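Long-range contacts in hemolysin-related protein (Vibrio cholerae serotype O1, PDB 6MLT), which is a secreted component of the Vibrio cholerae biofilm matrix that binds calcium and probably adheres to carbohydrates through a beta-prism lectin domain: residues A[36-41]-A[109-114]; A[101-106]-A[572-577]; A[215-220]-A[250-255]; A[219-224]-A[237-242]. All coordinates share one frame; numbering follows the deposited sequence.

Overall arrangement
Near the N terminus, residues 36-41, which include strand 36-38, meet 109-114, so contact 1 closes a loop across two neighbouring sheets. Before it closes, contact 2 has opened at 101-106; its partner, 572-577, comes hundreds of residues later, so contacts 1 and 2 cross. They touch, share a sheet and reach the same sodium ion. Inside the long loop of contact 2 lie contacts 3 and 4, which start from one connection after strand 211-214 and share Asp219 and Thr220. Contact 4 closes first, on strand 236-241, then contact 3 on the adjacent strand 252-256. Tyr576 of contact 2 packs on Phe223 of contact 4, linking the two groups.

Contact 1 of 4, residues A[36-41]-A[109-114]; sequences IVVQLN and GLIEIV. With NA (sodium ion), chain D; CA (calcium ion), chain C.
Ile111 makes the apolar contact, its CG2 methyl meeting Val38 CG2 at 4.0 Å and Leu40 CD2 at 4.0 Å. The leucine chain runs about at right angles to the isoleucine, and its CD2 also nears Ile113 CD1 at 4.3 Å. Branched aliphatic residues suit this spot, a buried seam that Ile58 and Ala102 extend. With CG1 anti to the carbonyl carbon (chi1 -68°), Ile111 turns CG2 into the seam and lays CG1 against the carbonyl oxygen of Gln39. The polar link between the backbones is water 1, which donates to Gln39 O at 2.8 Å and accepts from Ile111 N at 2.9 Å. The seam joins the sheet of strand 36-38 to the four-stranded antiparallel sheet of strand 112-115, consistent with neighbouring blades of an FG-GAP beta-propeller. Metals stand beyond it on both segments. Asn41 OD1 binds calcium at 2.3 Å, together with Asp43, Val54 and Asp56; a calcium-bound water also donates to Gln39 OE1, while the other end of that amide has Asp53 as its main partner. In 109-114, sodium is held by Leu110 O and by both carboxylate oxygens of Glu112, the nearer being OE2 at 2.3 Å, with Asp104, Asp106 and Asp108 completing the loop site.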
loop_
_atom_site.group_PDB
_atom_site.type_symbol
_atom_site.label_atom_id
_atom_site.label_comp_id
_atom_site.label_asym_id
_atom_site.label_seq_id
_atom_site.Cartn_x
_atom_site.Cartn_y
_atom_site.Cartn_z
ATOM N N ILE A 36 -6.164 -17.069 -1.985
ATOM C CA ILE A 36 -5.762 -16.537 -0.688
ATOM C C ILE A 36 -4.643 -17.415 -0.154
ATOM O O ILE A 36 -4.662 -18.631 -0.360
ATOM C CB ILE A 36 -6.960 -16.527 0.289
ATOM C CG1 ILE A 36 -8.054 -15.570 -0.200
ATOM C CG2 ILE A 36 -6.528 -16.212 1.701
ATOM C CD1 ILE A 36 -7.599 -14.182 -0.436
ATOM N N VAL A 37 -3.686 -16.810 0.554
ATOM C CA VAL A 37 -2.481 -17.507 1.001
ATOM C C VAL A 37 -2.292 -17.271 2.494
ATOM O O VAL A 37 -2.060 -16.134 2.922
ATOM C CB VAL A 37 -1.230 -17.051 0.232
ATOM C CG1 VAL A 37 0.023 -17.756 0.764
ATOM C CG2 VAL A 37 -1.396 -17.321 -1.254
ATOM N N VAL A 38 -2.362 -18.349 3.276
ATOM C CA VAL A 38 -2.200 -18.309 4.725
ATOM C C VAL A 38 -1.711 -19.678 5.193
ATOM O O VAL A 38 -1.860 -20.684 4.494
ATOM C CB VAL A 38 -3.517 -17.951 5.451
ATOM C CG1 VAL A 38 -3.872 -16.477 5.258
ATOM C CG2 VAL A 38 -4.658 -18.854 4.966
ATOM N N GLN A 39 -1.151 -19.718 6.407
ATOM C CA GLN A 39 -0.682 -20.968 7.008
ATOM C C GLN A 39 -1.847 -21.754 7.609
ATOM O O GLN A 39 -2.613 -21.220 8.416
ATOM C CB GLN A 39 0.342 -20.679 8.107
ATOM C CG GLN A 39 1.557 -19.873 7.688
ATOM C CD GLN A 39 2.643 -20.716 7.047
ATOM O OE1 GLN A 39 2.547 -21.942 6.977
ATOM N NE2 GLN A 39 3.692 -20.055 6.578
ATOM N N LEU A 40 -1.958 -23.041 7.260
ATOM C CA LEU A 40 -3.075 -23.850 7.740
ATOM C C LEU A 40 -2.696 -25.180 8.376
ATOM O O LEU A 40 -3.578 -25.827 8.953
ATOM C CB LEU A 40 -4.055 -24.132 6.593
ATOM C CG LEU A 40 -4.756 -22.905 6.000
ATOM C CD1 LEU A 40 -5.571 -23.308 4.775
ATOM C CD2 LEU A 40 -5.642 -22.217 7.025
ATOM N N ASN A 41 -1.438 -25.615 8.308
ATOM C CA ASN A 41 -1.077 -26.885 8.929
ATOM C C ASN A 41 0.358 -26.832 9.431
ATOM O O ASN A 41 1.123 -25.914 9.126
ATOM C CB ASN A 41 -1.277 -28.062 7.965
ATOM C CG ASN A 41 -0.225 -28.122 6.876
ATOM O OD1 ASN A 41 -0.008 -27.160 6.151
ATOM N ND2 ASN A 41 0.448 -29.266 6.767
ATOM N N GLY A 109 -3.426 -18.184 17.721
ATOM C CA GLY A 109 -2.337 -18.689 16.913
ATOM C C GLY A 109 -2.752 -19.471 15.685
ATOM O O GLY A 109 -1.878 -19.994 14.981
ATOM N N LEU A 110 -4.047 -19.564 15.400
ATOM C CA LEU A 110 -4.562 -20.344 14.286
ATOM C C LEU A 110 -5.414 -19.454 13.394
ATOM O O LEU A 110 -6.118 -18.559 13.874
ATOM C CB LEU A 110 -5.394 -21.528 14.783
ATOM C CG LEU A 110 -4.656 -22.488 15.719
ATOM C CD1 LEU A 110 -5.628 -23.472 16.343
ATOM C CD2 LEU A 110 -3.557 -23.216 14.966
ATOM N N ILE A 111 -5.367 -19.729 12.094
ATOM C CA ILE A 111 -6.061 -18.927 11.092
ATOM C C ILE A 111 -7.540 -19.282 11.081
ATOM O O ILE A 111 -7.907 -20.463 11.088
ATOM C CB ILE A 111 -5.437 -19.163 9.704
ATOM C CG1 ILE A 111 -4.013 -18.600 9.637
ATOM C CG2 ILE A 111 -6.325 -18.571 8.591
ATOM C CD1 ILE A 111 -3.939 -17.099 9.664
ATOM N N GLU A 112 -8.391 -18.255 11.024
ATOM C CA GLU A 112 -9.812 -18.392 10.727
ATOM C C GLU A 112 -10.091 -17.911 9.305
ATOM O O GLU A 112 -9.404 -17.029 8.789
ATOM C CB GLU A 112 -10.676 -17.581 11.704
ATOM C CG GLU A 112 -10.882 -18.236 13.066
ATOM C CD GLU A 112 -9.728 -18.007 14.022
ATOM O OE1 GLU A 112 -9.188 -16.878 14.047
ATOM O OE2 GLU A 112 -9.358 -18.957 14.752
ATOM N N ILE A 113 -11.127 -18.476 8.686
ATOM C CA ILE A 113 -11.462 -18.210 7.289
ATOM C C ILE A 113 -12.884 -17.673 7.232
ATOM O O ILE A 113 -13.823 -18.365 7.638
ATOM C CB ILE A 113 -11.322 -19.476 6.431
ATOM C CG1 ILE A 113 -9.899 -20.024 6.550
ATOM C CG2 ILE A 113 -11.682 -19.184 4.978
ATOM C CD1 ILE A 113 -9.747 -21.426 6.024
ATOM N N VAL A 114 -13.048 -16.460 6.701
ATOM C CA VAL A 114 -14.327 -15.754 6.707
ATOM C C VAL A 114 -14.910 -15.784 5.302
ATOM O O VAL A 114 -14.222 -15.454 4.327
ATOM C CB VAL A 114 -14.170 -14.300 7.190
ATOM C CG1 VAL A 114 -15.538 -13.662 7.415
ATOM C CG2 VAL A 114 -13.335 -14.236 8.451
HETATM NA NA NA D . -7.485 -17.893 15.584
HETATM CA CA CA C . 1.154 -25.591 4.997
HETATM O O HOH W 1 -3.445 -21.591 11.098
HETATM O O HOH W 2 1.076 -24.290 7.164
HETATM O O HOH W 3 1.822 -27.297 3.531
#

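Contact 2 of 4, residues A[101-106]-A[572-577]; sequences AAADLD and IWNQYA. With NA (sodium ion), chain D.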
loop_
_atom_site.group_PDB
_atom_site.type_symbol
_atom_site.label_atom_id
_atom_site.label_comp_id
_atom_site.label_asym_id
_atom_site.label_seq_id
_atom_site.Cartn_x
_atom_site.Cartn_y
_atom_site.Cartn_z
ATOM N N ALA A 101 -11.736 -14.242 3.079
ATOM C CA ALA A 101 -10.687 -13.523 3.789
ATOM C C ALA A 101 -10.281 -14.339 5.005
ATOM O O ALA A 101 -11.103 -15.047 5.590
ATOM C CB ALA A 101 -11.144 -12.137 4.235
ATOM N N ALA A 102 -9.016 -14.228 5.403
ATOM C CA ALA A 102 -8.513 -15.062 6.481
ATOM C C ALA A 102 -7.570 -14.277 7.375
ATOM O O ALA A 102 -6.846 -13.389 6.924
ATOM C CB ALA A 102 -7.793 -16.303 5.936
ATOM N N ALA A 103 -7.576 -14.636 8.654
ATOM C CA ALA A 103 -6.682 -14.051 9.641
ATOM C C ALA A 103 -6.902 -14.780 10.953
ATOM O O ALA A 103 -7.910 -15.468 11.134
ATOM C CB ALA A 103 -6.929 -12.548 9.828
ATOM N N ASP A 104 -5.947 -14.621 11.867
ATOM C CA ASP A 104 -6.108 -15.096 13.239
ATOM C C ASP A 104 -6.940 -14.055 13.975
ATOM O O ASP A 104 -6.419 -13.045 14.451
ATOM C CB ASP A 104 -4.753 -15.312 13.902
ATOM C CG ASP A 104 -4.867 -15.854 15.324
ATOM O OD1 ASP A 104 -5.998 -16.035 15.831
ATOM O OD2 ASP A 104 -3.807 -16.104 15.934
ATOM N N LEU A 105 -8.246 -14.297 14.055
ATOM C CA LEU A 105 -9.172 -13.278 14.530
ATOM C C LEU A 105 -9.268 -13.238 16.050
ATOM O O LEU A 105 -9.531 -12.171 16.617
ATOM C CB LEU A 105 -10.555 -13.520 13.927
ATOM C CG LEU A 105 -10.647 -13.401 12.402
ATOM C CD1 LEU A 105 -12.028 -13.820 11.913
ATOM C CD2 LEU A 105 -10.334 -11.995 11.959
ATOM N N ASP A 106 -9.072 -14.367 16.724
ATOM C CA ASP A 106 -9.206 -14.431 18.173
ATOM C C ASP A 106 -7.874 -14.547 18.895
ATOM O O ASP A 106 -7.861 -14.628 20.126
ATOM C CB ASP A 106 -10.119 -15.599 18.574
ATOM C CG ASP A 106 -9.578 -16.957 18.153
ATOM O OD1 ASP A 106 -8.536 -17.026 17.468
ATOM O OD2 ASP A 106 -10.214 -17.969 18.516
ATOM N N ILE A 572 2.208 -13.899 2.951
ATOM C CA ILE A 572 0.782 -14.000 3.235
ATOM C C ILE A 572 0.034 -13.078 2.284
ATOM O O ILE A 572 0.475 -11.958 2.005
ATOM C CB ILE A 572 0.496 -13.656 4.715
ATOM C CG1 ILE A 572 -0.994 -13.785 5.028
ATOM C CG2 ILE A 572 0.994 -12.251 5.057
ATOM C CD1 ILE A 572 -1.275 -13.886 6.520
ATOM N N TRP A 573 -1.098 -13.561 1.778
ATOM C CA TRP A 573 -1.995 -12.762 0.942
ATOM C C TRP A 573 -3.403 -13.140 1.392
ATOM O O TRP A 573 -4.028 -14.049 0.838
ATOM C CB TRP A 573 -1.768 -13.030 -0.537
ATOM C CG TRP A 573 -2.465 -12.054 -1.431
ATOM C CD1 TRP A 573 -3.810 -11.916 -1.597
ATOM C CD2 TRP A 573 -1.849 -11.090 -2.293
ATOM N NE1 TRP A 573 -4.076 -10.921 -2.513
ATOM C CE2 TRP A 573 -2.887 -10.395 -2.951
ATOM C CE3 TRP A 573 -0.521 -10.745 -2.569
ATOM C CZ2 TRP A 573 -2.639 -9.379 -3.874
ATOM C CZ3 TRP A 573 -0.274 -9.733 -3.488
ATOM C CH2 TRP A 573 -1.333 -9.061 -4.128
ATOM N N ASN A 574 -3.890 -12.448 2.414
ATOM C CA ASN A 574 -4.975 -12.985 3.217
ATOM C C ASN A 574 -6.351 -12.486 2.799
ATOM O O ASN A 574 -7.353 -12.991 3.319
ATOM C CB ASN A 574 -4.740 -12.642 4.688
ATOM C CG ASN A 574 -4.922 -11.176 4.961
ATOM O OD1 ASN A 574 -4.210 -10.340 4.400
ATOM N ND2 ASN A 574 -5.890 -10.848 5.796
ATOM N N GLN A 575 -6.428 -11.528 1.880
ATOM C CA GLN A 575 -7.707 -10.992 1.440
ATOM C C GLN A 575 -7.515 -10.366 0.067
ATOM O O GLN A 575 -6.394 -10.119 -0.376
ATOM C CB GLN A 575 -8.269 -9.977 2.448
ATOM C CG GLN A 575 -7.424 -8.730 2.637
ATOM C CD GLN A 575 -7.958 -7.798 3.710
ATOM O OE1 GLN A 575 -8.619 -8.230 4.661
ATOM N NE2 GLN A 575 -7.653 -6.518 3.575
ATOM N N TYR A 576 -8.635 -10.112 -0.601
ATOM C CA TYR A 576 -8.587 -9.561 -1.951
ATOM C C TYR A 576 -8.018 -8.147 -1.957
ATOM O O TYR A 576 -7.310 -7.758 -2.894
ATOM C CB TYR A 576 -9.992 -9.586 -2.548
ATOM C CG TYR A 576 -10.069 -9.174 -3.987
ATOM C CD1 TYR A 576 -10.256 -7.845 -4.328
ATOM C CD2 TYR A 576 -9.979 -10.113 -5.008
ATOM C CE1 TYR A 576 -10.339 -7.454 -5.646
ATOM C CE2 TYR A 576 -10.062 -9.728 -6.342
ATOM C CZ TYR A 576 -10.243 -8.399 -6.643
ATOM O OH TYR A 576 -10.323 -7.994 -7.950
ATOM N N ALA A 577 -8.332 -7.362 -0.926
ATOM C CA ALA A 577 -7.825 -5.995 -0.785
ATOM C C ALA A 577 -6.532 -5.985 0.032
ATOM O O ALA A 577 -6.404 -5.323 1.063
ATOM C CB ALA A 577 -8.888 -5.105 -0.147
HETATM NA NA NA D . -7.485 -17.893 15.584
#
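Asn574 grips Ala102 with both its backbone and its side chain. Its CB, the first atom out, packs 3.2 Å from Ala102 O, and CG follows alongside the same oxygen. The first torsion, with CG between the backbone N and the carbonyl carbon (chi1 70°), swings the amide back over the strand, where ND2 donates to Ala102 O at 2.9 Å. The acceptor lies in the amide plane, and the N-H points almost down the C=O bond of Ala102. Asparagine suits the place because its short amide imitates a peptide N-H; the main-chain carbonyl of the same residue completes the pair, Asn574 O accepting from Ala102 N at 2.9 Å, with the donor in the carbonyl plane. The same oxygen also receives a C-H contact from Ala101 CA at 3.4 Å. A loop thus pairs with the outer edge of strand 101-103, which is the first strand of a four-stranded antiparallel sheet, consistent with the inner strand of a propeller blade. Alanines leave room for a close approach: Ala101 CB meets Gln575 CB at 4.0 Å. Gln575 then runs on extended, and NE2 donates to Ala577 O at 3.0 Å from well above that carbonyl's plane, while its OE1 end finds its partner at Leu151. Past the strand, Asp104 OD1 and Asp106 OD1 turn to the sodium ion, and the second oxygen of Asp106 forms a salt bridge with Lys133.

Contact 3 of 4, residues A[215-220]-A[250-255]; sequences YQANDT and NSEIAV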
loop_
_atom_site.group_PDB
_atom_site.type_symbol
_atom_site.label_atom_id
_atom_site.label_comp_id
_atom_site.label_asym_id
_atom_site.label_seq_id
_atom_site.Cartn_x
_atom_site.Cartn_y
_atom_site.Cartn_z
ATOM N N TYR A 215 -18.938 9.773 -3.379
ATOM C CA TYR A 215 -18.564 10.084 -4.752
ATOM C C TYR A 215 -19.716 9.706 -5.672
ATOM O O TYR A 215 -20.154 8.553 -5.679
ATOM C CB TYR A 215 -17.294 9.336 -5.145
ATOM C CG TYR A 215 -16.847 9.610 -6.561
ATOM C CD1 TYR A 215 -16.513 10.894 -6.958
ATOM C CD2 TYR A 215 -16.767 8.591 -7.502
ATOM C CE1 TYR A 215 -16.111 11.164 -8.247
ATOM C CE2 TYR A 215 -16.360 8.851 -8.804
ATOM C CZ TYR A 215 -16.037 10.144 -9.163
ATOM O OH TYR A 215 -15.631 10.432 -10.439
ATOM N N GLN A 216 -20.203 10.672 -6.442
ATOM C CA GLN A 216 -21.306 10.442 -7.370
ATOM C C GLN A 216 -20.754 9.825 -8.648
ATOM O O GLN A 216 -19.993 10.464 -9.382
ATOM C CB GLN A 216 -22.040 11.750 -7.660
ATOM N N ALA A 217 -21.131 8.582 -8.910
ATOM C CA ALA A 217 -20.711 7.857 -10.095
ATOM C C ALA A 217 -21.938 7.463 -10.908
ATOM O O ALA A 217 -23.076 7.559 -10.450
ATOM C CB ALA A 217 -19.899 6.615 -9.718
ATOM N N ASN A 218 -21.687 7.001 -12.130
ATOM C CA ASN A 218 -22.750 6.635 -13.054
ATOM C C ASN A 218 -23.187 5.178 -12.921
ATOM O O ASN A 218 -24.146 4.771 -13.585
ATOM C CB ASN A 218 -22.287 6.927 -14.486
ATOM C CG ASN A 218 -21.894 8.387 -14.680
ATOM O OD1 ASN A 218 -20.780 8.708 -15.115
ATOM N ND2 ASN A 218 -22.806 9.275 -14.342
ATOM N N ASP A 219 -22.513 4.396 -12.085
ATOM C CA ASP A 219 -22.861 3.002 -11.832
ATOM C C ASP A 219 -22.139 2.605 -10.552
ATOM O O ASP A 219 -21.431 3.415 -9.946
ATOM C CB ASP A 219 -22.470 2.102 -13.016
ATOM C CG ASP A 219 -23.348 0.847 -13.149
ATOM O OD1 ASP A 219 -23.960 0.397 -12.151
ATOM O OD2 ASP A 219 -23.405 0.297 -14.270
ATOM N N THR A 220 -22.313 1.349 -10.152
ATOM C CA THR A 220 -21.708 0.839 -8.925
ATOM C C THR A 220 -20.202 1.067 -8.926
ATOM O O THR A 220 -19.523 0.789 -9.916
ATOM C CB THR A 220 -22.004 -0.660 -8.789
ATOM O OG1 THR A 220 -23.420 -0.871 -8.797
ATOM C CG2 THR A 220 -21.418 -1.229 -7.502
ATOM N N ASN A 250 -20.585 5.136 -18.793
ATOM C CA ASN A 250 -20.737 5.153 -17.344
ATOM C C ASN A 250 -19.522 4.609 -16.601
ATOM O O ASN A 250 -19.484 4.696 -15.367
ATOM C CB ASN A 250 -21.975 4.342 -16.936
ATOM C CG ASN A 250 -23.268 5.023 -17.340
ATOM O OD1 ASN A 250 -23.267 6.192 -17.712
ATOM N ND2 ASN A 250 -24.379 4.299 -17.254
ATOM N N SER A 251 -18.539 4.056 -17.305
ATOM C CA SER A 251 -17.360 3.528 -16.642
ATOM C C SER A 251 -16.354 4.645 -16.393
ATOM O O SER A 251 -16.393 5.703 -17.029
ATOM C CB SER A 251 -16.714 2.421 -17.478
ATOM O OG SER A 251 -16.185 2.920 -18.698
ATOM N N GLU A 252 -15.453 4.403 -15.445
ATOM C CA GLU A 252 -14.385 5.358 -15.196
ATOM C C GLU A 252 -13.357 4.748 -14.259
ATOM O O GLU A 252 -13.599 3.732 -13.598
ATOM C CB GLU A 252 -14.922 6.664 -14.602
ATOM C CG GLU A 252 -15.481 6.538 -13.194
ATOM C CD GLU A 252 -15.973 7.873 -12.659
ATOM O OE1 GLU A 252 -17.156 8.210 -12.874
ATOM O OE2 GLU A 252 -15.162 8.597 -12.044
ATOM N N ILE A 253 -12.187 5.375 -14.251
ATOM C CA ILE A 253 -11.208 5.239 -13.183
ATOM C C ILE A 253 -10.967 6.637 -12.637
ATOM O O ILE A 253 -10.914 7.607 -13.402
ATOM C CB ILE A 253 -9.891 4.600 -13.665
ATOM C CG1 ILE A 253 -8.921 4.482 -12.489
ATOM C CG2 ILE A 253 -9.269 5.426 -14.787
ATOM C CD1 ILE A 253 -8.060 3.263 -12.530
ATOM N N ALA A 254 -10.853 6.751 -11.320
ATOM C CA ALA A 254 -10.740 8.069 -10.720
ATOM C C ALA A 254 -9.841 7.998 -9.498
ATOM O O ALA A 254 -9.742 6.964 -8.832
ATOM C CB ALA A 254 -12.111 8.635 -10.336
ATOM N N VAL A 255 -9.175 9.111 -9.226
ATOM C CA VAL A 255 -8.407 9.297 -8.002
ATOM C C VAL A 255 -9.100 10.382 -7.201
ATOM O O VAL A 255 -9.295 11.503 -7.693
ATOM C CB VAL A 255 -6.948 9.668 -8.290
ATOM C CG1 VAL A 255 -6.201 9.931 -6.989
ATOM C CG2 VAL A 255 -6.269 8.561 -9.084
HETATM O O HOH W 4 -18.525 10.191 -11.929
HETATM O O HOH W 5 -19.181 6.547 -13.411
HETATM O O HOH W 6 -24.171 1.393 -16.448
#
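Tyr215 and Glu252 approach from opposite directions where the connection between two consecutive four-stranded sheets, presumably propeller blades, passes beside strand 252-256. The tight part is here: Tyr215 OH donates to Glu252 OE2 at only 2.5 Å, a very short bond that would suit a strongly polarised pair. The carboxylate meets the ring at its edge and stands almost perpendicular to it (88°). Glu252 gets there because its chain, once past a first torsion of 68°, runs straight out from the strand. A tyrosine fits, since its long rigid ring spans the gap to the strand and still rests beside the small Ala254, whose CB lies 4.0 Å from Tyr215 OH. The other oxygen, OE1, forms a salt bridge with Arg265, which probably offsets the charge of the buried acid. Toward solvent the packing gives way to water. Water 4 donates to Gln216 O and, at 2.6 Å, to Glu252 OE1; water 5 accepts from Asn218 N and lies between that same carboxylate oxygen and Asn250 O. The two asparagines cross at about a right angle without an amide-to-amide bond, Asn218 CB resting 3.5 Å from Asn250 OD1. Farther out, Asp219 OD1 accepts from Thr220 N on its anti side, and Asp219 OD2 accepts a hydrogen bond from water 6, to which Asn250 ND2 donates at 3.0 Å.

Contact 4 of 4, residues A[219-224]-A[237-242]; sequences DTVWFS and LVVSVP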
loop_
_atom_site.group_PDB
_atom_site.type_symbol
_atom_site.label_atom_id
_atom_site.label_comp_id
_atom_site.label_asym_id
_atom_site.label_seq_id
_atom_site.Cartn_x
_atom_site.Cartn_y
_atom_site.Cartn_z
ATOM N N ASP A 219 -22.513 4.396 -12.085
ATOM C CA ASP A 219 -22.861 3.002 -11.832
ATOM C C ASP A 219 -22.139 2.605 -10.552
ATOM O O ASP A 219 -21.431 3.415 -9.946
ATOM C CB ASP A 219 -22.470 2.102 -13.016
ATOM C CG ASP A 219 -23.348 0.847 -13.149
ATOM O OD1 ASP A 219 -23.960 0.397 -12.151
ATOM O OD2 ASP A 219 -23.405 0.297 -14.270
ATOM N N THR A 220 -22.313 1.349 -10.152
ATOM C CA THR A 220 -21.708 0.839 -8.925
ATOM C C THR A 220 -20.202 1.067 -8.926
ATOM O O THR A 220 -19.523 0.789 -9.916
ATOM C CB THR A 220 -22.004 -0.660 -8.789
ATOM O OG1 THR A 220 -23.420 -0.871 -8.797
ATOM C CG2 THR A 220 -21.418 -1.229 -7.502
ATOM N N VAL A 221 -19.682 1.551 -7.799
ATOM C CA VAL A 221 -18.244 1.668 -7.593
ATOM C C VAL A 221 -17.746 0.346 -7.027
ATOM O O VAL A 221 -18.234 -0.118 -5.989
ATOM C CB VAL A 221 -17.900 2.831 -6.650
ATOM C CG1 VAL A 221 -16.405 2.912 -6.432
ATOM C CG2 VAL A 221 -18.431 4.150 -7.202
ATOM N N TRP A 222 -16.779 -0.256 -7.703
ATOM C CA TRP A 222 -16.256 -1.565 -7.337
ATOM C C TRP A 222 -14.992 -1.366 -6.496
ATOM O O TRP A 222 -15.048 -0.583 -5.540
ATOM C CB TRP A 222 -16.082 -2.407 -8.601
ATOM C CG TRP A 222 -17.349 -3.073 -9.034
ATOM C CD1 TRP A 222 -18.478 -2.467 -9.498
ATOM C CD2 TRP A 222 -17.614 -4.481 -9.040
ATOM N NE1 TRP A 222 -19.431 -3.412 -9.793
ATOM C CE2 TRP A 222 -18.924 -4.656 -9.525
ATOM C CE3 TRP A 222 -16.871 -5.609 -8.682
ATOM C CZ2 TRP A 222 -19.508 -5.913 -9.661
ATOM C CZ3 TRP A 222 -17.452 -6.861 -8.824
ATOM C CH2 TRP A 222 -18.753 -7.000 -9.306
ATOM N N PHE A 223 -13.871 -2.009 -6.803
ATOM C CA PHE A 223 -12.759 -2.060 -5.873
ATOM C C PHE A 223 -11.971 -0.760 -5.878
ATOM O O PHE A 223 -11.949 -0.009 -6.861
ATOM C CB PHE A 223 -11.853 -3.245 -6.209
ATOM C CG PHE A 223 -12.534 -4.572 -6.039
ATOM C CD1 PHE A 223 -12.669 -5.131 -4.781
ATOM C CD2 PHE A 223 -13.066 -5.248 -7.125
ATOM C CE1 PHE A 223 -13.315 -6.346 -4.614
ATOM C CE2 PHE A 223 -13.714 -6.462 -6.956
ATOM C CZ PHE A 223 -13.831 -7.007 -5.698
ATOM N N SER A 224 -11.332 -0.497 -4.747
ATOM C CA SER A 224 -10.572 0.713 -4.538
ATOM C C SER A 224 -9.216 0.357 -3.950
ATOM O O SER A 224 -8.995 -0.751 -3.446
ATOM C CB SER A 224 -11.320 1.681 -3.610
ATOM O OG SER A 224 -11.536 1.087 -2.342
ATOM N N LEU A 237 -7.391 8.016 -2.835
ATOM C CA LEU A 237 -8.230 6.851 -3.054
ATOM C C LEU A 237 -8.412 6.660 -4.554
ATOM O O LEU A 237 -8.811 7.595 -5.253
ATOM C CB LEU A 237 -9.578 7.052 -2.361
ATOM C CG LEU A 237 -10.527 5.884 -2.156
ATOM C CD1 LEU A 237 -9.908 4.815 -1.268
ATOM C CD2 LEU A 237 -11.824 6.410 -1.545
ATOM N N VAL A 238 -8.097 5.466 -5.048
ATOM C CA VAL A 238 -8.301 5.108 -6.450
ATOM C C VAL A 238 -9.535 4.224 -6.534
ATOM O O VAL A 238 -9.636 3.234 -5.803
ATOM C CB VAL A 238 -7.075 4.378 -7.028
ATOM C CG1 VAL A 238 -7.241 4.188 -8.527
ATOM C CG2 VAL A 238 -5.804 5.147 -6.723
ATOM N N VAL A 239 -10.461 4.559 -7.436
ATOM C CA VAL A 239 -11.725 3.839 -7.551
ATOM C C VAL A 239 -11.991 3.484 -9.010
ATOM O O VAL A 239 -11.619 4.225 -9.927
ATOM C CB VAL A 239 -12.901 4.655 -6.974
ATOM C CG1 VAL A 239 -12.647 5.005 -5.515
ATOM C CG2 VAL A 239 -13.140 5.925 -7.791
ATOM N N SER A 240 -12.670 2.354 -9.212
ATOM C CA SER A 240 -13.044 1.853 -10.534
ATOM C C SER A 240 -14.554 1.679 -10.619
ATOM O O SER A 240 -15.170 1.112 -9.710
ATOM C CB SER A 240 -12.365 0.505 -10.831
ATOM O OG SER A 240 -10.972 0.641 -11.047
ATOM N N VAL A 241 -15.138 2.148 -11.718
ATOM C CA VAL A 241 -16.540 1.907 -12.050
ATOM C C VAL A 241 -16.569 1.113 -13.351
ATOM O O VAL A 241 -16.286 1.681 -14.414
ATOM C CB VAL A 241 -17.321 3.222 -12.194
ATOM C CG1 VAL A 241 -18.778 2.948 -12.556
ATOM C CG2 VAL A 241 -17.228 4.042 -10.914
ATOM N N PRO A 242 -16.891 -0.179 -13.332
ATOM C CA PRO A 242 -16.800 -0.968 -14.571
ATOM C C PRO A 242 -17.981 -0.787 -15.507
ATOM O O PRO A 242 -17.830 -0.887 -16.729
ATOM C CB PRO A 242 -16.716 -2.413 -14.059
ATOM C CG PRO A 242 -17.363 -2.386 -12.712
ATOM C CD PRO A 242 -17.073 -1.027 -12.140
#
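Trp222 has CG anti to its carbonyl carbon (chi1 -83°), which swings the indole over Pro242, while Val221 and Val241, both with chi1 179°, bring their CG2 methyls together at 3.9 Å. The setting is one antiparallel sheet, probably a propeller blade, in which the connection from the previous sheet enters strand 224-227 alongside strand 236-241. Pro242 CG sits over the five-membered ring of Trp222, 3.7 Å from its centroid, a CH-pi contact for which the flat, compact proline ring is well shaped; its CD presses on Trp222 CD1 at 3.3 Å. Trp521 meets the same indole edge-to-face, and Phe223, whose CB points away from 237-242, packs its ring on Trp521 and Tyr576. The backbone is held at Ser240, which faces two residues: Trp222 N donates to its O at 2.9 Å almost along the C=O direction, and its N gives a weak bond to Phe223 O. Gln277 serves both that Phe223 carbonyl and Ser240 OG. Val221 CG1 lies by Val239 CB in the buried layer, where beta-branched residues fit an extended strand. Regular pairing begins at Ser224 and Val239, a non-hydrogen-bonded pair, beside which Ser224 CA lies 3.0 Å from Val238 O in a C-H...O contact.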